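Local coordinates for protein tryptophan halogenase (Shewanella frigidimarina, PDB 2PYX) that probably acts as a flavin-dependent monooxygenase of the tryptophan halogenase family, using FAD to halogenate an indole-type substrate, at residues G61-M66 with L360-L365; S65-L70 with Q165-Y170; I348-A353 with A366-T371. All blocks are in the same frame, centred on the assembly; numbering follows the deposited sequence.

Interaction 1 (G61-M66 with L360-L365); sequences GTWPSM and LEASAL
The indole of W63, taken in one of its two modelled conformers, meets the 360-365 loop along its pyrrole edge. NE1 gives a nearly straight hydrogen bond to E361 O (2.7 Å, 166° at the hydrogen), with the oxygen in the ring plane; A362 O, 3.3 Å from CD1, and a water also lie at this edge. The rings of F113 and F460 pack against the indole, inclined to it. At the benzo side, W63 CZ2 comes within 3.6 Å of E361 OE1, ring and carboxylate planes turned 45° apart, while E361 OE2 is engaged by H111 and H411. The water reaches G61 O and A362 O, and a second links G61 O to L365 N of helix 363-377. Beside this, L365 CD1 touches T62 CG2 at 3.9 Å, and the bent chain of the selenomethionine M66 brings its CE methyl to L365 CB. T62 has OG1 wedged between its own N and carbonyl carbon (chi1 87°), from where it bonds W63 O on the face opposite M66 N; OG1 also bonds Y170 N. A valine here would probably leave W63 O with one donor fewer and Y170 N without its hydroxyl partner. A362 nears K89, the predicted active-site lysine, L365 nears T17 of the predicted FAD site, and E361 is the predicted tryptophan ligand, consistent with the junction of flavin and substrate sites in flavin-dependent halogenases.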
loop_
_atom_site.group_PDB
_atom_site.type_symbol
_atom_site.label_atom_id
_atom_site.label_comp_id
_atom_site.label_asym_id
_atom_site.label_seq_id
_atom_site.Cartn_x
_atom_site.Cartn_y
_atom_site.Cartn_z
ATOM N N GLY A 61 5.854 -2.017 3.011
ATOM C CA GLY A 61 5.926 -0.796 2.236
ATOM C C GLY A 61 4.673 0.070 2.331
ATOM O O GLY A 61 3.552 -0.397 2.608
ATOM N N THR A 62 4.869 1.349 2.023
ATOM C CA THR A 62 3.793 2.334 1.980
ATOM C C THR A 62 3.762 3.059 0.657
ATOM O O THR A 62 4.636 2.900 -0.188
ATOM C CB THR A 62 3.913 3.388 3.094
ATOM O OG1 THR A 62 4.746 4.472 2.684
ATOM C CG2 THR A 62 4.448 2.812 4.345
ATOM N N TRP A 63 2.710 3.852 0.500
ATOM C CA TRP A 63 2.568 4.787 -0.615
ATOM C C TRP A 63 2.980 6.171 -0.077
ATOM O O TRP A 63 3.167 6.356 1.125
ATOM C CB TRP A 63 1.133 4.746 -1.242
ATOM C CG TRP A 63 0.985 3.601 -2.229
ATOM C CD1 TRP A 63 0.954 2.265 -1.928
ATOM C CD2 TRP A 63 0.918 3.685 -3.665
ATOM N NE1 TRP A 63 0.853 1.524 -3.081
ATOM C CE2 TRP A 63 0.823 2.366 -4.158
ATOM C CE3 TRP A 63 0.909 4.739 -4.579
ATOM C CZ2 TRP A 63 0.777 2.083 -5.518
ATOM C CZ3 TRP A 63 0.821 4.457 -5.911
ATOM C CH2 TRP A 63 0.750 3.156 -6.376
ATOM N N PRO A 64 3.108 7.140 -0.978
ATOM C CA PRO A 64 3.445 8.482 -0.531
ATOM C C PRO A 64 2.431 9.136 0.381
ATOM O O PRO A 64 2.789 10.078 1.084
ATOM C CB PRO A 64 3.565 9.255 -1.837
ATOM C CG PRO A 64 3.923 8.228 -2.881
ATOM C CD PRO A 64 3.140 7.007 -2.447
ATOM N N SER A 65 1.200 8.638 0.374
ATOM C CA SER A 65 0.172 9.085 1.306
ATOM C C SER A 65 0.640 9.042 2.762
ATOM O O SER A 65 0.203 9.865 3.587
ATOM C CB SER A 65 -1.064 8.215 1.133
ATOM O OG SER A 65 -0.717 6.839 1.192
HETATM N N MSE A 66 1.569 8.135 3.077
HETATM C CA MSE A 66 1.995 7.951 4.451
HETATM C C MSE A 66 2.700 9.195 4.969
HETATM O O MSE A 66 2.640 9.489 6.160
HETATM C CB MSE A 66 2.897 6.744 4.582
HETATM C CG MSE A 66 3.195 6.360 6.022
HETATM SE SE MSE A 66 1.639 6.018 7.165
HETATM C CE MSE A 66 1.169 4.295 6.453
ATOM N N LEU A 360 1.282 -7.153 -3.574
ATOM C CA LEU A 360 1.678 -6.603 -4.854
ATOM C C LEU A 360 1.084 -5.204 -4.884
ATOM O O LEU A 360 -0.122 -5.022 -4.720
ATOM C CB LEU A 360 1.103 -7.426 -5.995
ATOM C CG LEU A 360 1.437 -7.086 -7.446
ATOM C CD1 LEU A 360 2.909 -7.134 -7.655
ATOM C CD2 LEU A 360 0.772 -8.040 -8.407
ATOM N N GLU A 361 1.929 -4.235 -5.113
ATOM C CA GLU A 361 1.586 -2.819 -5.100
ATOM C C GLU A 361 1.201 -2.287 -3.714
ATOM O O GLU A 361 0.677 -1.156 -3.627
ATOM C CB GLU A 361 0.540 -2.442 -6.149
ATOM C CG GLU A 361 1.021 -2.685 -7.565
ATOM C CD GLU A 361 2.052 -1.684 -8.047
ATOM O OE1 GLU A 361 2.304 -0.677 -7.341
ATOM O OE2 GLU A 361 2.605 -1.911 -9.133
ATOM N N ALA A 362 1.447 -3.052 -2.652
ATOM C CA ALA A 362 1.383 -2.539 -1.289
ATOM C C ALA A 362 0.056 -1.819 -0.992
ATOM O O ALA A 362 0.025 -0.653 -0.583
ATOM C CB ALA A 362 2.626 -1.648 -0.996
ATOM N N SER A 363 -1.047 -2.521 -1.146
ATOM C CA SER A 363 -2.346 -1.913 -0.920
ATOM C C SER A 363 -2.727 -1.843 0.535
ATOM O O SER A 363 -3.605 -1.068 0.904
ATOM C CB SER A 363 -3.445 -2.625 -1.724
ATOM O OG SER A 363 -3.609 -3.962 -1.318
ATOM N N ALA A 364 -2.061 -2.595 1.396
ATOM C CA ALA A 364 -2.596 -2.786 2.763
ATOM C C ALA A 364 -2.608 -1.502 3.598
ATOM O O ALA A 364 -3.665 -1.116 4.135
ATOM C CB ALA A 364 -1.878 -3.890 3.486
ATOM N N LEU A 365 -1.444 -0.861 3.760
ATOM C CA LEU A 365 -1.442 0.402 4.546
ATOM C C LEU A 365 -2.205 1.522 3.820
ATOM O O LEU A 365 -2.851 2.358 4.453
ATOM C CB LEU A 365 -0.026 0.834 4.893
ATOM C CG LEU A 365 0.588 0.043 6.048
ATOM C CD1 LEU A 365 2.094 0.317 6.136
ATOM C CD2 LEU A 365 -0.095 0.392 7.357
HETATM O O HOH W 1 0.643 0.666 1.589
HETATM O O HOH W 2 1.301 -1.954 3.172
#

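Interaction 2 (S65-L70 with Q165-Y170); sequences SMRSTL and QNNYGY
R67 reaches from its helix to the backbone and side chain of the loop 165-168, where N167 OD1 takes a weak bond from NH2 at 2.8 Å and a longer, weak one from NE. The guanidinium and amide planes stand 63° apart, and the same oxygen receives a weak bond from Y168 N. NE also gives a weak hydrogen bond to Y168 O, which lies at the guanidinium edge in its plane, 3.1 Å away. Several bent bonds thus share the load, and NH1 is held by Y162 O. A bend at chi3 (-65°) turns the guanidinium aside from the extended CG-CD run, leaving the CD methylene over one face of the Y168 ring in a CH-pi contact, 3.6 Å from CD to the ring centroid. This is helix 65-73 packing on the start of strand 169-172, which pairs antiparallel with strands 60-61 and 87-95 in the large mixed sheet. On the strand side, Y170 takes the apolar contacts: M66 CG sits at its ring edge, 4.0 Å from CD2, while L70 CD1 comes within 3.8 Å of CE2. R67 CG lies 3.7 Å from Y170 OH. Both tyrosine hydroxyls bond E77 OE2, and F80 meets the Y170 ring edge-to-face.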
loop_
_atom_site.group_PDB
_atom_site.type_symbol
_atom_site.label_atom_id
_atom_site.label_comp_id
_atom_site.label_asym_id
_atom_site.label_seq_id
_atom_site.Cartn_x
_atom_site.Cartn_y
_atom_site.Cartn_z
ATOM N N SER A 65 1.200 8.638 0.374
ATOM C CA SER A 65 0.172 9.085 1.306
ATOM C C SER A 65 0.640 9.042 2.762
ATOM O O SER A 65 0.203 9.865 3.587
ATOM C CB SER A 65 -1.064 8.215 1.133
ATOM O OG SER A 65 -0.717 6.839 1.192
HETATM N N MSE A 66 1.569 8.135 3.077
HETATM C CA MSE A 66 1.995 7.951 4.451
HETATM C C MSE A 66 2.700 9.195 4.969
HETATM O O MSE A 66 2.640 9.489 6.160
HETATM C CB MSE A 66 2.897 6.744 4.582
HETATM C CG MSE A 66 3.195 6.360 6.022
HETATM SE SE MSE A 66 1.639 6.018 7.165
HETATM C CE MSE A 66 1.169 4.295 6.453
ATOM N N ARG A 67 3.345 9.943 4.078
ATOM C CA ARG A 67 3.928 11.229 4.512
ATOM C C ARG A 67 2.857 12.150 5.095
ATOM O O ARG A 67 3.059 12.780 6.161
ATOM C CB ARG A 67 4.662 11.923 3.357
ATOM C CG ARG A 67 5.859 11.184 2.786
ATOM C CD ARG A 67 6.571 11.964 1.657
ATOM N NE ARG A 67 5.693 12.112 0.511
ATOM C CZ ARG A 67 4.911 13.159 0.268
ATOM N NH1 ARG A 67 4.953 14.220 1.047
ATOM N NH2 ARG A 67 4.105 13.145 -0.782
ATOM N N SER A 68 1.706 12.187 4.417
ATOM C CA SER A 68 0.583 13.008 4.863
ATOM C C SER A 68 -0.047 12.468 6.139
ATOM O O SER A 68 -0.330 13.224 7.039
ATOM C CB SER A 68 -0.464 13.161 3.767
ATOM O OG SER A 68 -1.578 13.874 4.258
ATOM N N THR A 69 -0.249 11.152 6.197
ATOM C CA THR A 69 -0.789 10.543 7.411
ATOM C C THR A 69 0.074 10.859 8.625
ATOM O O THR A 69 -0.432 11.249 9.683
ATOM C CB THR A 69 -0.912 9.041 7.181
ATOM O OG1 THR A 69 -1.869 8.822 6.172
ATOM C CG2 THR A 69 -1.354 8.304 8.401
ATOM N N LEU A 70 1.381 10.666 8.485
ATOM C CA LEU A 70 2.302 10.938 9.608
ATOM C C LEU A 70 2.241 12.414 10.021
ATOM O O LEU A 70 2.173 12.770 11.193
ATOM C CB LEU A 70 3.730 10.575 9.196
ATOM C CG LEU A 70 4.036 9.080 9.109
ATOM C CD1 LEU A 70 5.392 8.886 8.435
ATOM C CD2 LEU A 70 3.983 8.389 10.463
ATOM N N GLN A 165 12.326 15.875 -3.327
ATOM C CA GLN A 165 12.722 16.154 -4.692
ATOM C C GLN A 165 11.990 15.246 -5.667
ATOM O O GLN A 165 11.547 15.686 -6.717
ATOM C CB GLN A 165 14.235 16.104 -4.797
ATOM C CG GLN A 165 14.826 17.334 -4.082
ATOM C CD GLN A 165 16.298 17.226 -3.816
ATOM O OE1 GLN A 165 17.120 17.709 -4.594
ATOM N NE2 GLN A 165 16.651 16.592 -2.722
ATOM N N ASN A 166 11.805 13.989 -5.284
ATOM C CA ASN A 166 10.918 13.072 -6.007
ATOM C C ASN A 166 10.011 12.382 -4.977
ATOM O O ASN A 166 10.452 12.106 -3.870
ATOM C CB ASN A 166 11.687 12.008 -6.779
ATOM C CG ASN A 166 12.166 12.487 -8.127
ATOM O OD1 ASN A 166 11.424 13.105 -8.876
ATOM N ND2 ASN A 166 13.394 12.136 -8.468
ATOM N N ASN A 167 8.757 12.129 -5.329
ATOM C CA ASN A 167 7.780 11.616 -4.347
ATOM C C ASN A 167 8.207 10.264 -3.808
ATOM O O ASN A 167 8.781 9.434 -4.530
ATOM C CB ASN A 167 6.373 11.508 -4.956
ATOM C CG ASN A 167 5.244 11.609 -3.920
ATOM O OD1 ASN A 167 5.497 11.758 -2.730
ATOM N ND2 ASN A 167 4.002 11.575 -4.388
ATOM N N TYR A 168 7.892 10.046 -2.543
ATOM C CA TYR A 168 8.324 8.862 -1.842
ATOM C C TYR A 168 7.346 8.452 -0.771
ATOM O O TYR A 168 6.598 9.268 -0.248
ATOM C CB TYR A 168 9.712 9.047 -1.219
ATOM C CG TYR A 168 9.808 10.002 -0.055
ATOM C CD1 TYR A 168 10.033 11.373 -0.262
ATOM C CD2 TYR A 168 9.721 9.562 1.257
ATOM C CE1 TYR A 168 10.130 12.245 0.791
ATOM C CE2 TYR A 168 9.820 10.428 2.314
ATOM C CZ TYR A 168 10.008 11.780 2.090
ATOM O OH TYR A 168 10.122 12.646 3.170
ATOM N N GLY A 169 7.337 7.140 -0.520
ATOM C CA GLY A 169 6.807 6.558 0.714
ATOM C C GLY A 169 7.951 5.881 1.461
ATOM O O GLY A 169 9.117 6.263 1.331
ATOM N N TYR A 170 7.618 4.843 2.215
ATOM C CA TYR A 170 8.582 4.190 3.082
ATOM C C TYR A 170 8.572 2.662 3.000
ATOM O O TYR A 170 7.580 2.042 2.636
ATOM C CB TYR A 170 8.346 4.576 4.545
ATOM C CG TYR A 170 8.275 6.077 4.793
ATOM C CD1 TYR A 170 9.433 6.824 4.982
ATOM C CD2 TYR A 170 7.045 6.711 4.870
ATOM C CE1 TYR A 170 9.365 8.188 5.233
ATOM C CE2 TYR A 170 6.955 8.069 5.092
ATOM C CZ TYR A 170 8.124 8.799 5.281
ATOM O OH TYR A 170 8.031 10.150 5.536
#

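Interaction 3 (I348-A353 with A366-T371); sequences IAIGMA and ALIEWT
T371 CG2 is the methyl on which the strand end closes: I350 CG1 lies 3.6 Å from it and I348 CD1, in one of two modelled conformers, 3.7 Å. Both isoleucines run alongside the threonine, pointing the other way. One turn earlier on the helix, I368 fills the next place. Its CG1 comes within 3.6 Å of G351 CA, and its CG2 methyl meets I350 CG2 at 4.0 Å, the two side chains passing at a slant. I368 can come this close because G351 carries no side chain: a CB would sit close to I368 CD1, and the backbone here (phi 87°, psi -151°) would also press it against the carbonyl of I350.

The polar part of the contact runs through one buried side chain. T371 has CG2 anti to its own N (chi1 -46° for OG1), which sends the methyl to the isoleucines and leaves OG1 beside the backbone N, facing back along the helix. There OG1 donates to L367 O (2.7 Å), while T371 N reaches that carbonyl from its other face. A water bridges the two segments, donating to T371 OG1 at 2.8 Å and to A349 O at 2.9 Å.

Strand 347-349 lies in the six-stranded mixed sheet between strands 224-227 and 343-344, and I348 and I350 both touch I226 of the former. On the helix side, I368 also packs on T17, A18 and I21 of helix 16-31, whose N-terminal end carries part of an apparent Rossmann-type GxGxxG motif, while L367 and W370 turn to helix 383-413.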
loop_
_atom_site.group_PDB
_atom_site.type_symbol
_atom_site.label_atom_id
_atom_site.label_comp_id
_atom_site.label_asym_id
_atom_site.label_seq_id
_atom_site.Cartn_x
_atom_site.Cartn_y
_atom_site.Cartn_z
ATOM N N ILE A 348 -17.329 -0.141 11.205
ATOM C CA ILE A 348 -16.491 -0.042 10.010
ATOM C C ILE A 348 -15.203 -0.844 10.218
ATOM O O ILE A 348 -14.550 -0.771 11.251
ATOM C CB ILE A 348 -16.274 1.441 9.614
ATOM C CG1 ILE A 348 -15.595 1.567 8.241
ATOM C CG2 ILE A 348 -15.549 2.220 10.702
ATOM C CD1 ILE A 348 -15.435 3.009 7.768
ATOM N N ALA A 349 -14.847 -1.637 9.205
ATOM C CA ALA A 349 -13.668 -2.478 9.258
ATOM C C ALA A 349 -12.490 -1.754 8.596
ATOM O O ALA A 349 -12.615 -1.207 7.489
ATOM C CB ALA A 349 -13.896 -3.819 8.595
ATOM N N ILE A 350 -11.349 -1.779 9.269
ATOM C CA ILE A 350 -10.142 -1.133 8.770
ATOM C C ILE A 350 -8.971 -2.122 8.908
ATOM O O ILE A 350 -8.793 -2.753 9.973
ATOM C CB ILE A 350 -9.863 0.210 9.488
ATOM C CG1 ILE A 350 -11.079 1.140 9.322
ATOM C CG2 ILE A 350 -8.575 0.856 9.018
ATOM C CD1 ILE A 350 -10.943 2.554 9.850
ATOM N N GLY A 351 -8.205 -2.261 7.838
ATOM C CA GLY A 351 -7.155 -3.239 7.771
ATOM C C GLY A 351 -7.669 -4.577 7.276
ATOM O O GLY A 351 -8.617 -4.625 6.457
HETATM N N MSE A 352 -7.012 -5.654 7.706
HETATM C CA MSE A 352 -7.311 -7.005 7.226
HETATM C C MSE A 352 -8.724 -7.464 7.572
HETATM O O MSE A 352 -9.258 -8.380 6.922
HETATM C CB MSE A 352 -6.280 -7.988 7.763
HETATM C CG MSE A 352 -4.892 -7.596 7.314
HETATM SE SE MSE A 352 -3.478 -8.750 7.988
HETATM C CE MSE A 352 -4.110 -10.249 7.433
ATOM N N ALA A 353 -9.340 -6.839 8.585
ATOM C CA ALA A 353 -10.723 -7.147 8.902
ATOM C C ALA A 353 -11.648 -6.824 7.727
ATOM O O ALA A 353 -12.726 -7.434 7.599
ATOM C CB ALA A 353 -11.201 -6.424 10.147
ATOM N N ALA A 366 -2.140 1.549 2.492
ATOM C CA ALA A 366 -2.906 2.554 1.713
ATOM C C ALA A 366 -4.396 2.478 2.012
ATOM O O ALA A 366 -5.069 3.510 2.122
ATOM C CB ALA A 366 -2.676 2.316 0.236
ATOM N N LEU A 367 -4.939 1.266 2.101
ATOM C CA LEU A 367 -6.377 1.093 2.411
ATOM C C LEU A 367 -6.687 1.505 3.857
ATOM O O LEU A 367 -7.743 2.084 4.116
ATOM C CB LEU A 367 -6.821 -0.335 2.169
ATOM C CG LEU A 367 -6.990 -0.734 0.705
ATOM C CD1 LEU A 367 -7.044 -2.265 0.552
ATOM C CD2 LEU A 367 -8.261 -0.043 0.185
ATOM N N ILE A 368 -5.802 1.181 4.796
ATOM C CA ILE A 368 -5.967 1.643 6.159
ATOM C C ILE A 368 -6.054 3.189 6.189
ATOM O O ILE A 368 -6.966 3.795 6.800
ATOM C CB ILE A 368 -4.842 1.100 7.065
ATOM C CG1 ILE A 368 -5.075 -0.380 7.348
ATOM C CG2 ILE A 368 -4.768 1.881 8.354
ATOM C CD1 ILE A 368 -3.820 -1.093 7.886
ATOM N N GLU A 369 -5.094 3.846 5.539
ATOM C CA GLU A 369 -5.068 5.312 5.506
ATOM C C GLU A 369 -6.339 5.845 4.847
ATOM O O GLU A 369 -6.890 6.818 5.312
ATOM C CB GLU A 369 -3.869 5.779 4.697
ATOM C CG GLU A 369 -2.484 5.499 5.240
ATOM C CD GLU A 369 -1.482 6.059 4.239
ATOM O OE1 GLU A 369 -1.192 7.251 4.320
ATOM O OE2 GLU A 369 -1.042 5.320 3.330
ATOM N N TRP A 370 -6.756 5.252 3.730
ATOM C CA TRP A 370 -7.939 5.735 3.032
ATOM C C TRP A 370 -9.149 5.606 3.951
ATOM O O TRP A 370 -9.927 6.533 4.100
ATOM C CB TRP A 370 -8.199 4.978 1.694
ATOM C CG TRP A 370 -9.521 5.371 1.181
ATOM C CD1 TRP A 370 -9.836 6.556 0.535
ATOM C CD2 TRP A 370 -10.764 4.677 1.358
ATOM N NE1 TRP A 370 -11.180 6.614 0.296
ATOM C CE2 TRP A 370 -11.783 5.479 0.777
ATOM C CE3 TRP A 370 -11.127 3.453 1.912
ATOM C CZ2 TRP A 370 -13.125 5.110 0.809
ATOM C CZ3 TRP A 370 -12.458 3.082 1.902
ATOM C CH2 TRP A 370 -13.445 3.915 1.362
ATOM N N THR A 371 -9.326 4.437 4.556
ATOM C CA THR A 371 -10.548 4.214 5.286
ATOM C C THR A 371 -10.614 5.130 6.532
ATOM O O THR A 371 -11.640 5.755 6.838
ATOM C CB THR A 371 -10.725 2.745 5.717
ATOM O OG1 THR A 371 -10.425 1.844 4.638
ATOM C CG2 THR A 371 -12.164 2.530 6.158
HETATM O O HOH W 3 -11.343 -0.764 4.951
#

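Overall arrangement
All three are buried contacts, interaction 1 being nearest the middle of the chain. Interactions 1 and 2 share S65 and M66 and the start of helix 65-73; a probable hydrogen bond from T62 N to Y170 O (2.9 Å) joins them through the sheet. Interactions 1 and 3 use helix 363-377 at successive turns. E369 of interaction 3 reaches S65 OG, shared by interactions 1 and 2, and T69 OG1 of interaction 2, linking that helix to helix 65-73. The chemistry differs with place. Interaction 1, beside the predicted active-site lysine and substrate site, combines an indole bond with water bridges; interaction 2 spreads weak arginine bonds over tyrosine packing; interaction 3 is mostly aliphatic, with one water, at the sheet that probably binds FAD.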